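Local structure of spherulin-4 (Aspergillus clavatus, 5C5G) at residues Leu53-Ser67 / Thr101-Ile113. The protein is a fungal glycoside hydrolase that binds N-acetyl-D-galactosamine and, like its Aspergillus fumigatus counterpart, probably acts in the biosynthesis of galactosaminogalactan. Numbering follows the deposited sequence.
Sequences LPDGNYTREIPKLAS and TQSSNANLAVRGI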
ATOM      1  N   LEU A  53     -15.571  11.992   9.773  1.00 12.09           N
ATOM      2  CA  LEU A  53     -14.213  11.921  10.284  1.00 12.25           C
ATOM      3  C   LEU A  53     -14.020  10.624  11.044  1.00 12.56           C
ATOM      4  O   LEU A  53     -14.984  10.050  11.544  1.00 13.40           O
ATOM      5  CB  LEU A  53     -13.922  13.090  11.211  1.00 13.14           C
ATOM      6  CG  LEU A  53     -13.949  14.447  10.514  1.00 15.55           C
ATOM      7  CD1 LEU A  53     -13.835  15.546  11.543  1.00 20.75           C
ATOM      8  CD2 LEU A  53     -12.837  14.579   9.498  1.00 18.30           C
ATOM      9  N   PRO A  54     -12.786  10.143  11.119  1.00 11.71           N
ATOM     10  CA  PRO A  54     -12.479   8.971  11.932  1.00 13.39           C
ATOM     11  C   PRO A  54     -12.344   9.384  13.390  1.00 14.33           C
ATOM     12  O   PRO A  54     -12.590  10.549  13.742  1.00 15.06           O
ATOM     13  CB  PRO A  54     -11.147   8.511  11.352  1.00 13.80           C
ATOM     14  CG  PRO A  54     -10.478   9.793  10.996  1.00 12.20           C
ATOM     15  CD  PRO A  54     -11.579  10.703  10.500  1.00 12.45           C
ATOM     16  N   ASP A  55     -12.000   8.439  14.263  1.00 14.71           N
ATOM     17  CA  ASP A  55     -12.007   8.733  15.689  1.00 17.27           C
ATOM     18  C   ASP A  55     -10.836   9.622  16.110  1.00 16.11           C
ATOM     19  O   ASP A  55      -9.989   9.979  15.295  1.00 16.20           O
ATOM     20  CB  ASP A  55     -12.157   7.447  16.516  1.00 17.30           C
ATOM     21  CG  ASP A  55     -10.889   6.620  16.619  1.00 19.63           C
ATOM     22  OD1 ASP A  55      -9.766   7.131  16.444  1.00 17.61           O
ATOM     23  OD2 ASP A  55     -11.041   5.423  16.963  1.00 21.78           O
ATOM     24  N   GLY A  56     -10.800   9.988  17.380  1.00 17.09           N
ATOM     25  CA  GLY A  56      -9.853  10.978  17.856  1.00 17.09           C
ATOM     26  C   GLY A  56      -8.417  10.507  17.831  1.00 18.46           C
ATOM     27  O   GLY A  56      -7.490  11.312  17.770  1.00 18.99           O
ATOM     28  N   ASN A  57      -8.218   9.200  17.915  1.00 16.88           N
ATOM     29  CA  ASN A  57      -6.875   8.654  17.766  1.00 16.27           C
ATOM     30  C   ASN A  57      -6.388   8.829  16.334  1.00 15.29           C
ATOM     31  O   ASN A  57      -5.257   9.268  16.113  1.00 15.79           O
ATOM     32  CB  ASN A  57      -6.837   7.188  18.187  1.00 19.06           C
ATOM     33  CG  ASN A  57      -6.860   7.012  19.698  1.00 20.99           C
ATOM     34  OD1 ASN A  57      -6.090   7.647  20.423  1.00 22.47           O
ATOM     35  ND2 ASN A  57      -7.741   6.146  20.178  1.00 21.31           N
ATOM     36  N   TYR A  58      -7.235   8.508  15.355  1.00 13.78           N
ATOM     37  CA  TYR A  58      -6.877   8.730  13.964  1.00 13.34           C
ATOM     38  C   TYR A  58      -6.673  10.209  13.672  1.00 13.86           C
ATOM     39  O   TYR A  58      -5.739  10.583  12.959  1.00 13.62           O
ATOM     40  CB  TYR A  58      -7.944   8.142  13.023  1.00 12.90           C
ATOM     41  CG  TYR A  58      -7.745   6.668  12.758  1.00 13.43           C
ATOM     42  CD1 TYR A  58      -6.792   6.259  11.843  1.00 13.21           C
ATOM     43  CD2 TYR A  58      -8.474   5.695  13.417  1.00 15.59           C
ATOM     44  CE1 TYR A  58      -6.568   4.935  11.587  1.00 14.64           C
ATOM     45  CE2 TYR A  58      -8.237   4.341  13.165  1.00 14.66           C
ATOM     46  CZ  TYR A  58      -7.280   3.988  12.238  1.00 15.49           C
ATOM     47  OH  TYR A  58      -7.011   2.667  11.955  1.00 18.07           O
ATOM     48  N   THR A  59      -7.529  11.069  14.218  1.00 13.83           N
ATOM     49  CA  THR A  59      -7.401  12.484  13.880  1.00 15.32           C
ATOM     50  C   THR A  59      -6.149  13.094  14.496  1.00 16.36           C
ATOM     51  O   THR A  59      -5.627  14.082  13.979  1.00 17.78           O
ATOM     52  CB  THR A  59      -8.639  13.305  14.247  1.00 17.86           C
ATOM     53  OG1 THR A  59      -8.854  13.223  15.645  1.00 20.85           O
ATOM     54  CG2 THR A  59      -9.858  12.785  13.518  1.00 17.95           C
ATOM     55  N   ARG A  60      -5.656  12.509  15.587  1.00 16.22           N
ATOM     56  CA  ARG A  60      -4.383  12.937  16.170  1.00 16.96           C
ATOM     57  C   ARG A  60      -3.185  12.411  15.363  1.00 18.09           C
ATOM     58  O   ARG A  60      -2.239  13.151  15.078  1.00 18.54           O
ATOM     59  CB  ARG A  60      -4.258  12.455  17.619  1.00 19.80           C
ATOM     60  CG  ARG A  60      -2.976  12.919  18.329  1.00 22.38           C
ATOM     61  CD  ARG A  60      -2.833  12.294  19.718  1.00 21.55           C
ATOM     62  NE  ARG A  60      -2.669  10.846  19.614  1.00 21.66           N
ATOM     63  CZ  ARG A  60      -3.587   9.937  19.927  1.00 22.22           C
ATOM     64  NH1 ARG A  60      -4.769  10.290  20.420  1.00 23.07           N
ATOM     65  NH2 ARG A  60      -3.318   8.650  19.741  1.00 22.17           N
ATOM     66  N   GLU A  61      -3.216  11.131  15.014  1.00 15.56           N
ATOM     67  CA  GLU A  61      -2.023  10.470  14.479  1.00 14.97           C
ATOM     68  C   GLU A  61      -1.818  10.656  12.976  1.00 13.33           C
ATOM     69  O   GLU A  61      -0.687  10.721  12.505  1.00 14.97           O
ATOM     70  CB  GLU A  61      -2.046   8.976  14.826  1.00 16.28           C
ATOM     71  CG  GLU A  61      -2.071   8.685  16.327  1.00 17.04           C
ATOM     72  CD  GLU A  61      -0.798   9.077  17.058  1.00 20.09           C
ATOM     73  OE1 GLU A  61       0.248   9.283  16.405  1.00 20.28           O
ATOM     74  OE2 GLU A  61      -0.854   9.174  18.301  1.00 21.00           O
ATOM     75  N   ILE A  62      -2.894  10.729  12.209  1.00 12.52           N
ATOM     76  CA  ILE A  62      -2.753  10.889  10.772  1.00 12.04           C
ATOM     77  C   ILE A  62      -1.967  12.146  10.391  1.00 13.32           C
ATOM     78  O   ILE A  62      -1.056  12.062   9.577  1.00 13.03           O
ATOM     79  CB  ILE A  62      -4.115  10.830  10.061  1.00 12.65           C
ATOM     80  CG1 ILE A  62      -4.600   9.381  10.044  1.00 14.51           C
ATOM     81  CG2 ILE A  62      -4.035  11.395   8.639  1.00 14.37           C
ATOM     82  CD1 ILE A  62      -6.068   9.238   9.712  1.00 19.03           C
ATOM     83  N   PRO A  63      -2.294  13.314  10.964  1.00 13.69           N
ATOM     84  CA  PRO A  63      -1.533  14.514  10.594  1.00 14.25           C
ATOM     85  C   PRO A  63      -0.041  14.424  10.899  1.00 15.46           C
ATOM     86  O   PRO A  63       0.761  15.053  10.204  1.00 16.39           O
ATOM     87  CB  PRO A  63      -2.204  15.617  11.428  1.00 17.09           C
ATOM     88  CG  PRO A  63      -3.580  15.135  11.612  1.00 18.90           C
ATOM     89  CD  PRO A  63      -3.446  13.657  11.817  1.00 14.17           C
ATOM     90  N   LYS A  64       0.330  13.666  11.923  1.00 14.49           N
ATOM     91  CA  LYS A  64       1.744  13.486  12.236  1.00 15.75           C
ATOM     92  C   LYS A  64       2.476  12.785  11.096  1.00 14.71           C
ATOM     93  O   LYS A  64       3.588  13.164  10.739  1.00 16.81           O
ATOM     94  CB  LYS A  64       1.923  12.709  13.538  1.00 17.43           C
ATOM     95  CG  LYS A  64       1.436  13.481  14.751  1.00 20.02           C
ATOM     96  CD  LYS A  64       1.224  12.592  15.971  1.00 23.49           C
ATOM     97  CE  LYS A  64       2.478  11.840  16.361  1.00 25.36           C
ATOM     98  NZ  LYS A  64       2.218  10.923  17.507  1.00 25.38           N
ATOM     99  N   LEU A  65       1.852  11.764  10.523  1.00 13.27           N
ATOM    100  CA  LEU A  65       2.473  11.073   9.393  1.00 13.00           C
ATOM    101  C   LEU A  65       2.430  11.929   8.148  1.00 13.38           C
ATOM    102  O   LEU A  65       3.393  11.962   7.378  1.00 14.05           O
ATOM    103  CB  LEU A  65       1.796   9.730   9.099  1.00 14.09           C
ATOM    104  CG  LEU A  65       1.863   8.647  10.170  1.00 14.38           C
ATOM    105  CD1 LEU A  65       1.247   7.375   9.636  1.00 13.25           C
ATOM    106  CD2 LEU A  65       3.284   8.385  10.645  1.00 18.70           C
ATOM    107  N   ALA A  66       1.309  12.609   7.936  1.00 13.24           N
ATOM    108  CA  ALA A  66       1.127  13.438   6.749  1.00 13.95           C
ATOM    109  C   ALA A  66       2.144  14.575   6.692  1.00 15.78           C
ATOM    110  O   ALA A  66       2.442  15.083   5.622  1.00 17.31           O
ATOM    111  CB  ALA A  66      -0.281  13.997   6.709  1.00 15.77           C
ATOM    112  N   SER A  67       2.681  14.967   7.843  1.00 15.30           N
ATOM    113  CA  SER A  67       3.651  16.054   7.906  1.00 17.07           C
ATOM    114  C   SER A  67       5.001  15.715   7.274  1.00 16.83           C
ATOM    115  O   SER A  67       5.796  16.613   7.003  1.00 19.24           O
ATOM    116  CB  SER A  67       3.860  16.479   9.361  1.00 20.72           C
ATOM    117  OG  SER A  67       4.668  15.551  10.062  1.00 28.05           O
ATOM    118  N   THR A 101     -11.236  19.414   4.849  1.00 13.44           N
ATOM    119  CA  THR A 101     -12.217  20.490   4.949  1.00 14.77           C
ATOM    120  C   THR A 101     -13.180  20.248   6.116  1.00 14.57           C
ATOM    121  O   THR A 101     -13.525  21.172   6.842  1.00 14.79           O
ATOM    122  CB  THR A 101     -12.988  20.687   3.641  1.00 18.53           C
ATOM    123  OG1 THR A 101     -13.541  19.450   3.206  1.00 27.08           O
ATOM    124  CG2 THR A 101     -12.068  21.205   2.574  1.00 21.99           C
ATOM    125  N   GLN A 102     -13.584  19.001   6.327  1.00 13.18           N
ATOM    126  CA  GLN A 102     -14.488  18.669   7.428  1.00 13.36           C
ATOM    127  C   GLN A 102     -13.842  18.931   8.782  1.00 12.96           C
ATOM    128  O   GLN A 102     -14.530  19.271   9.737  1.00 14.79           O
ATOM    129  CB  GLN A 102     -14.925  17.205   7.338  1.00 13.60           C
ATOM    130  CG  GLN A 102     -15.875  16.943   6.191  1.00 17.72           C
ATOM    131  CD  GLN A 102     -17.315  17.252   6.536  1.00 23.53           C
ATOM    132  OE1 GLN A 102     -17.639  17.605   7.669  1.00 29.41           O
ATOM    133  NE2 GLN A 102     -18.187  17.120   5.556  1.00 25.19           N
ATOM    134  N   SER A 103     -12.527  18.755   8.861  1.00 12.68           N
ATOM    135  CA  SER A 103     -11.797  18.930  10.112  1.00 14.11           C
ATOM    136  C   SER A 103     -11.173  20.313  10.270  1.00 13.71           C
ATOM    137  O   SER A 103     -10.725  20.659  11.356  1.00 16.78           O
ATOM    138  CB  SER A 103     -10.671  17.904  10.197  1.00 13.49           C
ATOM    139  OG  SER A 103      -9.695  18.133   9.192  1.00 13.76           O
ATOM    140  N   SER A 104     -11.132  21.085   9.189  1.00 15.06           N
ATOM    141  CA  SER A 104     -10.353  22.332   9.143  1.00 16.30           C
ATOM    142  C   SER A 104      -8.889  22.081   9.515  1.00 16.91           C
ATOM    143  O   SER A 104      -8.241  22.914  10.137  1.00 19.23           O
ATOM    144  CB  SER A 104     -10.952  23.426  10.048  1.00 18.17           C
ATOM    145  OG  SER A 104     -12.219  23.868   9.579  1.00 19.42           O
ATOM    146  N   ASN A 105      -8.379  20.918   9.130  1.00 17.12           N
ATOM    147  CA  ASN A 105      -6.988  20.556   9.363  1.00 16.81           C
ATOM    148  C   ASN A 105      -6.415  20.056   8.054  1.00 18.77           C
ATOM    149  O   ASN A 105      -6.722  18.960   7.601  1.00 14.53           O
ATOM    150  CB  ASN A 105      -6.882  19.478  10.442  1.00 17.75           C
ATOM    151  CG  ASN A 105      -5.443  19.119  10.784  1.00 19.39           C
ATOM    152  OD1 ASN A 105      -4.507  19.459  10.061  1.00 22.24           O
ATOM    153  ND2 ASN A 105      -5.267  18.414  11.886  1.00 24.18           N
ATOM    154  N   ALA A 106      -5.564  20.872   7.446  1.00 18.83           N
ATOM    155  CA  ALA A 106      -5.036  20.545   6.133  1.00 18.14           C
ATOM    156  C   ALA A 106      -4.216  19.256   6.118  1.00 16.25           C
ATOM    157  O   ALA A 106      -4.083  18.631   5.070  1.00 17.72           O
ATOM    158  CB  ALA A 106      -4.201  21.707   5.605  1.00 21.67           C
ATOM    159  N   ASN A 107      -3.680  18.864   7.272  1.00 16.97           N
ATOM    160  CA  ASN A 107      -2.878  17.644   7.378  1.00 19.05           C
ATOM    161  C   ASN A 107      -3.671  16.399   7.745  1.00 15.63           C
ATOM    162  O   ASN A 107      -3.116  15.295   7.779  1.00 15.54           O
ATOM    163  CB  ASN A 107      -1.718  17.832   8.363  1.00 23.97           C
ATOM    164  CG  ASN A 107      -0.446  18.329   7.689  1.00 35.45           C
ATOM    165  OD1 ASN A 107      -0.440  18.641   6.498  1.00 37.09           O
ATOM    166  ND2 ASN A 107       0.642  18.392   8.453  1.00 40.51           N
ATOM    167  N   LEU A 108      -4.965  16.561   8.016  1.00 13.35           N
ATOM    168  CA  LEU A 108      -5.828  15.400   8.164  1.00 12.17           C
ATOM    169  C   LEU A 108      -6.339  15.090   6.776  1.00 10.72           C
ATOM    170  O   LEU A 108      -7.413  15.543   6.382  1.00 11.95           O
ATOM    171  CB  LEU A 108      -6.979  15.656   9.143  1.00 13.32           C
ATOM    172  CG  LEU A 108      -7.817  14.386   9.340  1.00 14.38           C
ATOM    173  CD1 LEU A 108      -7.039  13.303  10.072  1.00 17.78           C
ATOM    174  CD2 LEU A 108      -9.120  14.642  10.053  1.00 18.49           C
ATOM    175  N   ALA A 109      -5.553  14.324   6.033  1.00 11.63           N
ATOM    176  CA  ALA A 109      -5.797  14.139   4.614  1.00 11.00           C
ATOM    177  C   ALA A 109      -5.011  12.956   4.108  1.00 10.50           C
ATOM    178  O   ALA A 109      -3.972  12.594   4.677  1.00 12.50           O
ATOM    179  CB  ALA A 109      -5.386  15.378   3.838  1.00 13.13           C
ATOM    180  N   VAL A 110      -5.467  12.419   2.985  1.00  9.87           N
ATOM    181  CA  VAL A 110      -4.718  11.413   2.238  1.00  9.05           C
ATOM    182  C   VAL A 110      -4.441  11.949   0.840  1.00 10.88           C
ATOM    183  O   VAL A 110      -5.051  12.933   0.409  1.00 12.08           O
ATOM    184  CB  VAL A 110      -5.452  10.057   2.214  1.00 10.03           C
ATOM    185  CG1 VAL A 110      -5.614   9.507   3.640  1.00 10.62           C
ATOM    186  CG2 VAL A 110      -6.791  10.171   1.535  1.00 10.54           C
ATOM    187  N   ARG A 111      -3.510  11.295   0.155  1.00  9.53           N
ATOM    188  CA  ARG A 111      -3.047  11.710  -1.158  1.00 10.26           C
ATOM    189  C   ARG A 111      -3.431  10.719  -2.255  1.00  9.91           C
ATOM    190  O   ARG A 111      -2.871  10.755  -3.352  1.00 10.34           O
ATOM    191  CB  ARG A 111      -1.528  11.916  -1.120  1.00 14.48           C
ATOM    192  CG  ARG A 111      -1.129  13.061  -0.192  1.00 20.44           C
ATOM    193  CD  ARG A 111       0.349  13.093   0.139  1.00 29.37           C
ATOM    194  NE  ARG A 111       1.116  13.742  -0.911  1.00 34.98           N
ATOM    195  CZ  ARG A 111       2.011  14.712  -0.726  1.00 30.29           C
ATOM    196  NH1 ARG A 111       2.640  15.214  -1.776  1.00 35.38           N
ATOM    197  NH2 ARG A 111       2.300  15.177   0.488  1.00 32.69           N
ATOM    198  N   GLY A 112      -4.419   9.888  -1.962  1.00  8.88           N
ATOM    199  CA  GLY A 112      -4.884   8.908  -2.907  1.00  9.53           C
ATOM    200  C   GLY A 112      -5.661   7.829  -2.199  1.00  8.33           C
ATOM    201  O   GLY A 112      -5.960   7.929  -1.009  1.00  8.63           O
ATOM    202  N   ILE A 113      -5.994   6.793  -2.959  1.00  8.07           N
ATOM    203  CA  ILE A 113      -6.859   5.721  -2.518  1.00  7.92           C
ATOM    204  C   ILE A 113      -6.240   4.377  -2.859  1.00  7.87           C
ATOM    205  O   ILE A 113      -5.687   4.173  -3.952  1.00  8.48           O
ATOM    206  CB  ILE A 113      -8.250   5.825  -3.187  1.00  8.07           C
ATOM    207  CG1 ILE A 113      -8.938   7.154  -2.810  1.00  8.46           C
ATOM    208  CG2 ILE A 113      -9.128   4.645  -2.838  1.00  9.27           C
ATOM    209  CD1 ILE A 113      -9.296   7.334  -1.344  1.00  9.74           C
TER
HETATM  210  O   HOH W   1       2.640  13.653   3.267  1.00 15.12           O
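Leu53 meets Leu108 methyl to methyl, CD2 to CD2 at 3.8 Å, where helix 56-66 of a closed eight-stranded (beta/alpha) barrel packs against the connection from helix 86-103 to strand 112-116. The same Leu53 methyl lies over CB of Gln102 and of Ser103 at the end of helix 86-103, which closes in a Schellman motif with Ser104 at positive phi. Asp55, at the N-cap, accepts from Tyr58 N through OD1, a short carboxylate being able to turn back onto the first helical N-H groups; its OD2 bonds to the hydroxyl of Tyr17.

One turn on, Thr59 offers its methyl CG2 to Leu108 CD2 at 4.0 Å. Leu108 owes this reach to its first torsion: with CG anti to the backbone N (chi1 -176°), the isobutyl group reaches across to 53-67, CD2 meeting Leu53 and Thr59 and CD1 resting on Ile62. Branching at CB suits Ile62, since it puts both CB and CG2 against Leu108 CD1, each at 3.8 Å, and its side chain also touches Trp99 of helix 86-103 and Leu73 of strand 71-78, so helix, loop and barrel strand meet around it.

Pro63 has no N-H to give, and the helix kinks here. Its ring lies beside Leu108, with CG 3.7 Å from Asn105 ND2, the two side chains crossing at about a right angle. Asn105 OD1 meanwhile accepts from Asn107 N in an Asx turn, the donor 39° above the carbonyl plane, which holds the amide in place within the type I turn 105-108.

Small Ala66 lets the loop come close, its CB 3.3 Å from Asn107 O. That carbonyl oxygen also receives a CA-H...O contact from Pro63 CA at 3.3 Å, with an angle of 143° at the hydrogen.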